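Local coordinates for uncharacterized protein Rv2277c (PDB 5VUG), which is of unknown function, but folds as a TIM-barrel domain of the glycerophosphodiester phosphodiesterase family and so probably hydrolyses phosphoric diesters, at residues Ala37-Met42 with Pro118-Phe123; Pro11-His16 with Asp266-Asp271; Thr20-Glu25 with Ser272-Gln277. One frame throughout, in Å; residues are numbered along the deposited sequence.

Contact 1: residues Ala37-Met42 with Pro118-Phe123; sequences AGVDGM and PDMTLF. With CA (calcium ion), chain B.
M42 pairs with L122 near the N-terminal ends of two neighbouring parallel strands of the TIM barrel, 41-48 and 121-125. Two backbone bonds tie them at M42: its N donates to T121 O (2.9 Å), and its O accepts from F123 N (2.8 Å, N-H...O angle 167°), so both polar backbone atoms of this one residue are turned to the same neighbour. L122 CA also presses its hydrogen toward M42 O.

On the face carrying M42 and L122, M42 CB rests against L122 CD2 (3.8 Å). Here the selenomethionine side chains of M42 and M120 meet at an angle, the CE methyl of M42 against the selenium of M120 (3.7 Å). M120 sends its CG away from its own backbone N (chi1 -166°) and stays extended until a bend about CG-SE, a course that takes SE past M42 CB and sets the terminal methyl near V39, with CE 3.3 Å from V39 O. Helix 28-36 closes this side of the barrel, I31, A34 and V35 packing on M42. That helix ends at G38 in a Schellman motif, from which the chain turns back into strand 41-48. D40 points away from the 118-123 segment, and its OD2 accepts from I13 N of the next strand.

Beside the N-terminal ends of the pair a calcium ion is held by D119 O (2.3 Å) and by waters 1 and 2. Water 1 takes the N-H of T121 (2.9 Å) and so links the ion to the backbone N of T121; it also approaches D40 O, at a distance too short to be relied on. The second water leans weakly on the D119 carboxylate, its oxygen 3.3 Å from D119 OD2.

Contact 2: residues Pro11-His16 with Asp266-Asp271; sequences PMIVAH and DAVLVD
H16 ND1 donates to D271 OD1 (2.8 Å), the side chains running alongside each other with ring and carboxylate planes only 16° apart. The oxygen lies close to the ring plane, while the imidazole reaches it on its syn side from somewhat out of the carboxylate plane. On the far side of the ring, NE2 is hydrogen-bonded to a bound glycerol. The H16 side chain leaves with CG anti to the backbone N (chi1 -175°), which carries the ring alongside D271 and against L269, which meets it obliquely, L269 CD2 coming 3.7 Å from H16 CD2.

Behind this pair the strands 12-16 and 267-270 form a parallel ladder of five backbone bonds. M12 N, V14 N and H16 N donate to D266 O, V268 O and V270 O; V268 N and V270 N return to M12 O and V14 O, the last of these nearly straight (V270 N to V14 O, 2.9 Å, 171°).

M12, V14, A267 and L269 share the face turned into the barrel, where V14 CG1 meets L269 CD1 at 3.7 Å. The opposite face is aliphatic too: I13 CD1 lies beside V268 CG2 (3.6 Å), and I13 CG2 against V270 CG2 (3.7 Å), with helix 254-263 packed over V268 and P11.

With ND1 committed to D271, the ring's rotation is fixed and NE2 is presented at the C-terminal end of the barrel strands, the end where TIM-barrel enzymes carry their active sites. The glycerol, probably from the crystallisation liquor, marks a site reachable by small polyols, and the placement of H16 is consistent with a role in the active site expected for this family.

Contact 3: residues Thr20-Glu25 with Ser272-Gln277; sequences TRDFPE and SPLAAQ
The D22 carboxylate lies flat between apolar groups of the 272-277 segment: L274 CD1 stands over one face, 3.8 Å from D22 CG, and CD of P273 approaches the other, displaced toward D22 OD2 and 3.3 Å from it. Both oxygens are engaged on their syn sides, each by a different donor. OD1 accepts from S272 OG (2.7 Å) through its syn lone pair, and OD2 from L274 N (3.0 Å, N-H...O angle 166°), which comes in 15° out of the carboxylate plane. P273 N sits nearly as close to OD2 but has no hydrogen to give.

S272 is the N-cap of helix 273-277. Its hydroxyl, held anti to the backbone N (chi1 178°), donates a hydrogen bond to D22 and accepts from A275 N (3.0 Å). The acid thus extends the cap from a distant part of the chain, and the positive end of the helix dipole would be expected to stabilise its negative charge. R21 adds a looser apolar touch, its CB 4.0 Å from S272 CB.

The 20-25 loop follows strand 12-16 and leads into helix 28-36, where F23 packs on L29, A30 and N33. T20 OG1 donates to E25 OE1, tying the segment's two ends together, and E25 is salt-bridged to R17 and R58. Across the contact, helix 273-277 leans on strand 12-16, with P273 on A15 and A276 on I13.

Contacts 1 and 2 are buried strand pairings of one barrel, while contact 3 lies at its surface. Strand 12-16 is the shared element: it pairs with 267-270 in contact 2 and, on its other side, with D40-G41 of contact 1, probably through D40 N to I13 O and G41 O to A15 N. The second segments of contacts 2 and 3 are consecutive and the first nearly so, R21 N probably bonding to D271 O. P273 of contact 3 also touches V39 of contact 1. Backbone ladders and aliphatic packing dominate the two core contacts, with polar side chains or calcium at the strand ends; contact 3 relies on one carboxylate gripping a helix start.

Contact 1: residues Ala37-Met42 with Pro118-Phe123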
loop_
_atom_site.group_PDB
_atom_site.type_symbol
_atom_site.label_atom_id
_atom_site.label_comp_id
_atom_site.label_asym_id
_atom_site.label_seq_id
_atom_site.Cartn_x
_atom_site.Cartn_y
_atom_site.Cartn_z
ATOM N N ALA A 37 4.782 -13.355 35.846
ATOM C CA ALA A 37 3.796 -12.328 35.530
ATOM C C ALA A 37 2.574 -12.876 34.804
ATOM O O ALA A 37 1.706 -12.091 34.409
ATOM C CB ALA A 37 4.431 -11.193 34.712
ATOM N N GLY A 38 2.486 -14.186 34.603
ATOM C CA GLY A 38 1.270 -14.786 34.095
ATOM C C GLY A 38 1.129 -14.848 32.594
ATOM O O GLY A 38 0.010 -15.057 32.109
ATOM N N VAL A 39 2.216 -14.697 31.837
ATOM C CA VAL A 39 2.081 -14.734 30.379
ATOM C C VAL A 39 1.638 -16.120 29.913
ATOM O O VAL A 39 1.843 -17.141 30.585
ATOM C CB VAL A 39 3.364 -14.283 29.661
ATOM C CG1 VAL A 39 3.800 -12.910 30.176
ATOM C CG2 VAL A 39 4.459 -15.344 29.796
ATOM N N ASP A 40 1.016 -16.148 28.731
ATOM C CA ASP A 40 0.518 -17.365 28.101
ATOM C C ASP A 40 1.429 -17.879 26.996
ATOM O O ASP A 40 1.196 -18.976 26.475
ATOM C CB ASP A 40 -0.860 -17.089 27.486
ATOM C CG ASP A 40 -1.832 -16.505 28.488
ATOM O OD1 ASP A 40 -2.225 -17.236 29.421
ATOM O OD2 ASP A 40 -2.172 -15.308 28.361
ATOM N N GLY A 41 2.428 -17.110 26.600
ATOM C CA GLY A 41 3.348 -17.549 25.569
ATOM C C GLY A 41 4.633 -16.773 25.710
ATOM O O GLY A 41 4.662 -15.700 26.325
HETATM N N MSE A 42 5.698 -17.329 25.132
HETATM C CA MSE A 42 7.051 -16.799 25.267
HETATM C C MSE A 42 7.663 -16.641 23.873
HETATM O O MSE A 42 7.849 -17.625 23.152
HETATM C CB MSE A 42 7.891 -17.757 26.127
HETATM C CG MSE A 42 9.237 -17.215 26.592
HETATM SE SE MSE A 42 9.034 -15.783 27.920
HETATM C CE MSE A 42 8.125 -16.760 29.338
ATOM N N PRO A 118 5.806 -26.657 31.233
ATOM C CA PRO A 118 5.534 -27.584 30.121
ATOM C C PRO A 118 4.349 -27.187 29.267
ATOM O O PRO A 118 4.254 -27.640 28.116
ATOM C CB PRO A 118 5.282 -28.921 30.833
ATOM C CG PRO A 118 4.876 -28.528 32.234
ATOM C CD PRO A 118 5.688 -27.317 32.544
ATOM N N ASP A 119 3.450 -26.354 29.783
ATOM C CA ASP A 119 2.295 -25.903 29.026
ATOM C C ASP A 119 2.590 -24.703 28.136
ATOM O O ASP A 119 1.721 -24.309 27.358
ATOM C CB ASP A 119 1.234 -25.434 30.012
ATOM C CG ASP A 119 1.761 -24.350 30.914
ATOM O OD1 ASP A 119 2.501 -24.680 31.865
ATOM O OD2 ASP A 119 1.494 -23.164 30.634
HETATM N N MSE A 120 3.753 -24.079 28.247
HETATM C CA MSE A 120 3.890 -22.796 27.573
HETATM C C MSE A 120 4.355 -22.843 26.129
HETATM O O MSE A 120 5.389 -23.436 25.792
HETATM C CB MSE A 120 4.722 -21.798 28.354
HETATM C CG MSE A 120 4.566 -20.379 27.787
HETATM SE SE MSE A 120 5.495 -19.283 28.888
HETATM C CE MSE A 120 4.288 -19.354 30.386
ATOM N N THR A 121 3.565 -22.183 25.290
ATOM C CA THR A 121 3.879 -22.103 23.875
ATOM C C THR A 121 5.058 -21.164 23.687
ATOM O O THR A 121 5.091 -20.065 24.259
ATOM C CB THR A 121 2.661 -21.587 23.109
ATOM O OG1 THR A 121 1.526 -22.418 23.400
ATOM C CG2 THR A 121 2.935 -21.602 21.607
ATOM N N LEU A 122 6.033 -21.609 22.902
ATOM C CA LEU A 122 7.215 -20.823 22.566
ATOM C C LEU A 122 7.108 -20.395 21.110
ATOM O O LEU A 122 6.834 -21.221 20.232
ATOM C CB LEU A 122 8.474 -21.674 22.735
ATOM C CG LEU A 122 8.608 -22.409 24.072
ATOM C CD1 LEU A 122 9.890 -23.212 24.111
ATOM C CD2 LEU A 122 8.542 -21.411 25.231
ATOM N N PHE A 123 7.332 -19.118 20.856
ATOM C CA PHE A 123 7.443 -18.590 19.505
ATOM C C PHE A 123 8.906 -18.236 19.302
ATOM O O PHE A 123 9.451 -17.408 20.037
ATOM C CB PHE A 123 6.539 -17.368 19.333
ATOM C CG PHE A 123 5.086 -17.685 19.530
ATOM C CD1 PHE A 123 4.304 -18.124 18.460
ATOM C CD2 PHE A 123 4.516 -17.631 20.796
ATOM C CE1 PHE A 123 2.962 -18.442 18.642
ATOM C CE2 PHE A 123 3.179 -17.953 20.988
ATOM C CZ PHE A 123 2.399 -18.364 19.911
HETATM CA CA CA B . 0.031 -23.556 25.970
HETATM O O HOH W 1 0.903 -21.352 26.126
HETATM O O HOH W 2 -0.796 -23.029 28.234
#

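Contact 2: residues Pro11-His16 with Asp266-Asp271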
loop_
_atom_site.group_PDB
_atom_site.type_symbol
_atom_site.label_atom_id
_atom_site.label_comp_id
_atom_site.label_asym_id
_atom_site.label_seq_id
_atom_site.Cartn_x
_atom_site.Cartn_y
_atom_site.Cartn_z
ATOM N N PRO A 11 -7.272 -12.396 24.631
ATOM C CA PRO A 11 -6.104 -12.821 23.845
ATOM C C PRO A 11 -5.005 -13.346 24.759
ATOM O O PRO A 11 -4.842 -12.890 25.893
ATOM C CB PRO A 11 -5.663 -11.529 23.141
ATOM C CG PRO A 11 -6.900 -10.656 23.141
ATOM C CD PRO A 11 -7.614 -10.980 24.417
HETATM N N MSE A 12 -4.254 -14.328 24.262
HETATM C CA MSE A 12 -3.046 -14.774 24.949
HETATM C C MSE A 12 -2.063 -13.623 25.087
HETATM O O MSE A 12 -1.835 -12.879 24.125
HETATM C CB MSE A 12 -2.352 -15.885 24.155
HETATM C CG MSE A 12 -3.054 -17.226 24.189
HETATM SE SE MSE A 12 -2.366 -18.323 22.737
HETATM C CE MSE A 12 -0.452 -18.208 23.157
ATOM N N ILE A 13 -1.448 -13.492 26.260
ATOM C CA ILE A 13 -0.383 -12.514 26.461
ATOM C C ILE A 13 0.948 -13.191 26.167
ATOM O O ILE A 13 1.346 -14.125 26.877
ATOM C CB ILE A 13 -0.398 -11.950 27.889
ATOM C CG1 ILE A 13 -1.771 -11.349 28.225
ATOM C CG2 ILE A 13 0.729 -10.925 28.057
ATOM C CD1 ILE A 13 -2.213 -10.244 27.293
ATOM N N VAL A 14 1.652 -12.715 25.141
ATOM C CA VAL A 14 2.923 -13.315 24.717
ATOM C C VAL A 14 4.048 -12.325 25.004
ATOM O O VAL A 14 4.006 -11.183 24.539
ATOM C CB VAL A 14 2.894 -13.728 23.234
ATOM C CG1 VAL A 14 4.234 -14.334 22.812
ATOM C CG2 VAL A 14 1.758 -14.715 22.966
ATOM N N ALA A 15 5.055 -12.757 25.767
ATOM C CA ALA A 15 6.147 -11.867 26.176
ATOM C C ALA A 15 7.139 -11.689 25.029
ATOM O O ALA A 15 7.857 -12.630 24.664
ATOM C CB ALA A 15 6.852 -12.412 27.415
ATOM N N HIS A 16 7.216 -10.471 24.491
ATOM C CA HIS A 16 8.073 -10.191 23.341
ATOM C C HIS A 16 9.541 -10.151 23.758
ATOM O O HIS A 16 9.944 -9.283 24.540
ATOM C CB HIS A 16 7.676 -8.846 22.743
ATOM C CG HIS A 16 8.405 -8.509 21.483
ATOM N ND1 HIS A 16 8.854 -7.237 21.206
ATOM C CD2 HIS A 16 8.757 -9.273 20.420
ATOM C CE1 HIS A 16 9.462 -7.230 20.031
ATOM N NE2 HIS A 16 9.414 -8.452 19.530
ATOM N N ASP A 266 -6.103 -14.000 18.676
ATOM C CA ASP A 266 -5.756 -15.108 19.559
ATOM C C ASP A 266 -4.680 -14.715 20.557
ATOM O O ASP A 266 -4.618 -15.287 21.656
ATOM C CB ASP A 266 -5.291 -16.309 18.741
ATOM C CG ASP A 266 -6.393 -16.878 17.888
ATOM O OD1 ASP A 266 -7.200 -17.684 18.403
ATOM O OD2 ASP A 266 -6.471 -16.490 16.714
ATOM N N ALA A 267 -3.819 -13.763 20.192
ATOM C CA ALA A 267 -2.668 -13.425 21.015
ATOM C C ALA A 267 -2.246 -11.991 20.740
ATOM O O ALA A 267 -2.494 -11.445 19.654
ATOM C CB ALA A 267 -1.491 -14.364 20.702
ATOM N N VAL A 268 -1.596 -11.388 21.741
ATOM C CA VAL A 268 -0.950 -10.087 21.613
ATOM C C VAL A 268 0.493 -10.194 22.085
ATOM O O VAL A 268 0.787 -10.864 23.084
ATOM C CB VAL A 268 -1.688 -8.975 22.390
ATOM C CG1 VAL A 268 -3.050 -8.712 21.773
ATOM C CG2 VAL A 268 -1.833 -9.328 23.882
ATOM N N LEU A 269 1.394 -9.532 21.362
ATOM C CA LEU A 269 2.830 -9.597 21.627
ATOM C C LEU A 269 3.234 -8.315 22.354
ATOM O O LEU A 269 3.167 -7.227 21.775
ATOM C CB LEU A 269 3.575 -9.743 20.301
ATOM C CG LEU A 269 5.073 -10.048 20.312
ATOM C CD1 LEU A 269 5.388 -11.271 21.170
ATOM C CD2 LEU A 269 5.560 -10.285 18.880
ATOM N N VAL A 270 3.652 -8.443 23.620
ATOM C CA VAL A 270 3.813 -7.306 24.527
ATOM C C VAL A 270 5.250 -7.193 25.040
ATOM O O VAL A 270 5.880 -8.193 25.406
ATOM C CB VAL A 270 2.806 -7.350 25.700
ATOM C CG1 VAL A 270 1.373 -7.451 25.172
ATOM C CG2 VAL A 270 3.119 -8.497 26.676
ATOM N N ASP A 271 5.758 -5.955 25.097
ATOM C CA ASP A 271 7.085 -5.714 25.652
ATOM C C ASP A 271 7.095 -5.741 27.173
ATOM O O ASP A 271 8.157 -5.953 27.768
ATOM C CB ASP A 271 7.641 -4.362 25.196
ATOM C CG ASP A 271 8.046 -4.348 23.729
ATOM O OD1 ASP A 271 7.801 -5.342 23.021
ATOM O OD2 ASP A 271 8.633 -3.336 23.287
#

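Contact 3: residues Thr20-Glu25 with Ser272-Gln277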
loop_
_atom_site.group_PDB
_atom_site.type_symbol
_atom_site.label_atom_id
_atom_site.label_comp_id
_atom_site.label_asym_id
_atom_site.label_seq_id
_atom_site.Cartn_x
_atom_site.Cartn_y
_atom_site.Cartn_z
ATOM N N THR A 20 10.914 -7.401 26.918
ATOM C CA THR A 20 12.082 -6.535 26.781
ATOM C C THR A 20 12.005 -5.259 27.631
ATOM O O THR A 20 13.047 -4.708 28.007
ATOM C CB THR A 20 12.273 -6.238 25.285
ATOM O OG1 THR A 20 13.371 -5.345 25.082
ATOM C CG2 THR A 20 11.031 -5.632 24.695
ATOM N N ARG A 21 10.801 -4.764 27.933
ATOM C CA ARG A 21 10.688 -3.547 28.737
ATOM C C ARG A 21 11.004 -3.797 30.211
ATOM O O ARG A 21 11.560 -2.921 30.887
ATOM C CB ARG A 21 9.283 -2.961 28.584
ATOM C CG ARG A 21 8.985 -1.774 29.466
ATOM C CD ARG A 21 9.848 -0.579 29.131
ATOM N NE ARG A 21 9.159 0.674 29.440
ATOM C CZ ARG A 21 8.967 1.151 30.667
ATOM N NH1 ARG A 21 9.410 0.484 31.727
ATOM N NH2 ARG A 21 8.328 2.302 30.839
ATOM N N ASP A 22 10.676 -4.979 30.721
ATOM C CA ASP A 22 10.740 -5.248 32.153
ATOM C C ASP A 22 12.117 -5.706 32.628
ATOM O O ASP A 22 12.530 -5.356 33.739
ATOM C CB ASP A 22 9.711 -6.320 32.526
ATOM C CG ASP A 22 8.276 -5.865 32.315
ATOM O OD1 ASP A 22 8.023 -4.646 32.193
ATOM O OD2 ASP A 22 7.387 -6.740 32.288
ATOM N N PHE A 23 12.803 -6.526 31.841
ATOM C CA PHE A 23 14.080 -7.127 32.206
ATOM C C PHE A 23 14.879 -7.314 30.930
ATOM O O PHE A 23 14.310 -7.270 29.833
ATOM C CB PHE A 23 13.874 -8.488 32.890
ATOM C CG PHE A 23 13.196 -8.392 34.223
ATOM C CD1 PHE A 23 13.935 -8.160 35.375
ATOM C CD2 PHE A 23 11.816 -8.510 34.321
ATOM C CE1 PHE A 23 13.310 -8.055 36.598
ATOM C CE2 PHE A 23 11.179 -8.400 35.548
ATOM C CZ PHE A 23 11.924 -8.183 36.687
ATOM N N PRO A 24 16.216 -7.519 31.034
ATOM C CA PRO A 24 17.035 -7.692 29.822
ATOM C C PRO A 24 16.462 -8.729 28.869
ATOM O O PRO A 24 16.212 -9.874 29.263
ATOM C CB PRO A 24 18.393 -8.130 30.383
ATOM C CG PRO A 24 18.459 -7.406 31.716
ATOM C CD PRO A 24 17.046 -7.480 32.254
ATOM N N GLU A 25 16.216 -8.324 27.627
ATOM C CA GLU A 25 15.504 -9.190 26.699
ATOM C C GLU A 25 16.282 -10.476 26.445
ATOM O O GLU A 25 17.514 -10.510 26.489
ATOM C CB GLU A 25 15.248 -8.463 25.380
ATOM C CG GLU A 25 16.510 -7.995 24.659
ATOM C CD GLU A 25 16.199 -7.413 23.312
ATOM O OE1 GLU A 25 15.536 -6.363 23.262
ATOM O OE2 GLU A 25 16.603 -8.015 22.299
ATOM N N SER A 272 5.955 -5.511 27.819
ATOM C CA SER A 272 5.898 -5.467 29.280
ATOM C C SER A 272 4.824 -6.403 29.806
ATOM O O SER A 272 3.663 -6.002 29.969
ATOM C CB SER A 272 5.648 -4.048 29.785
ATOM O OG SER A 272 5.562 -4.031 31.198
ATOM N N PRO A 273 5.182 -7.649 30.105
ATOM C CA PRO A 273 4.252 -8.531 30.825
ATOM C C PRO A 273 3.702 -7.914 32.100
ATOM O O PRO A 273 2.545 -8.170 32.450
ATOM C CB PRO A 273 5.121 -9.762 31.107
ATOM C CG PRO A 273 6.035 -9.814 29.902
ATOM C CD PRO A 273 6.378 -8.370 29.629
ATOM N N LEU A 274 4.490 -7.087 32.798
ATOM C CA LEU A 274 3.983 -6.460 34.015
ATOM C C LEU A 274 2.849 -5.485 33.713
ATOM O O LEU A 274 1.825 -5.479 34.413
ATOM C CB LEU A 274 5.126 -5.782 34.779
ATOM C CG LEU A 274 6.053 -6.756 35.511
ATOM C CD1 LEU A 274 7.343 -6.072 35.973
ATOM C CD2 LEU A 274 5.320 -7.390 36.698
ATOM N N ALA A 275 3.004 -4.654 32.676
ATOM C CA ALA A 275 1.916 -3.763 32.283
ATOM C C ALA A 275 0.707 -4.554 31.807
ATOM O O ALA A 275 -0.440 -4.189 32.098
ATOM C CB ALA A 275 2.386 -2.808 31.187
ATOM N N ALA A 276 0.948 -5.656 31.088
ATOM C CA ALA A 276 -0.145 -6.444 30.525
ATOM C C ALA A 276 -0.981 -7.113 31.609
ATOM O O ALA A 276 -2.182 -7.328 31.408
ATOM C CB ALA A 276 0.395 -7.480 29.536
ATOM N N GLN A 277 -0.367 -7.440 32.753
ATOM C CA GLN A 277 -1.118 -7.953 33.898
ATOM C C GLN A 277 -2.305 -7.060 34.230
ATOM O O GLN A 277 -3.383 -7.555 34.574
ATOM C CB GLN A 277 -0.218 -8.024 35.134
ATOM C CG GLN A 277 0.598 -9.274 35.285
ATOM C CD GLN A 277 1.254 -9.354 36.654
ATOM O OE1 GLN A 277 1.673 -8.339 37.212
ATOM N NE2 GLN A 277 1.328 -10.557 37.208
#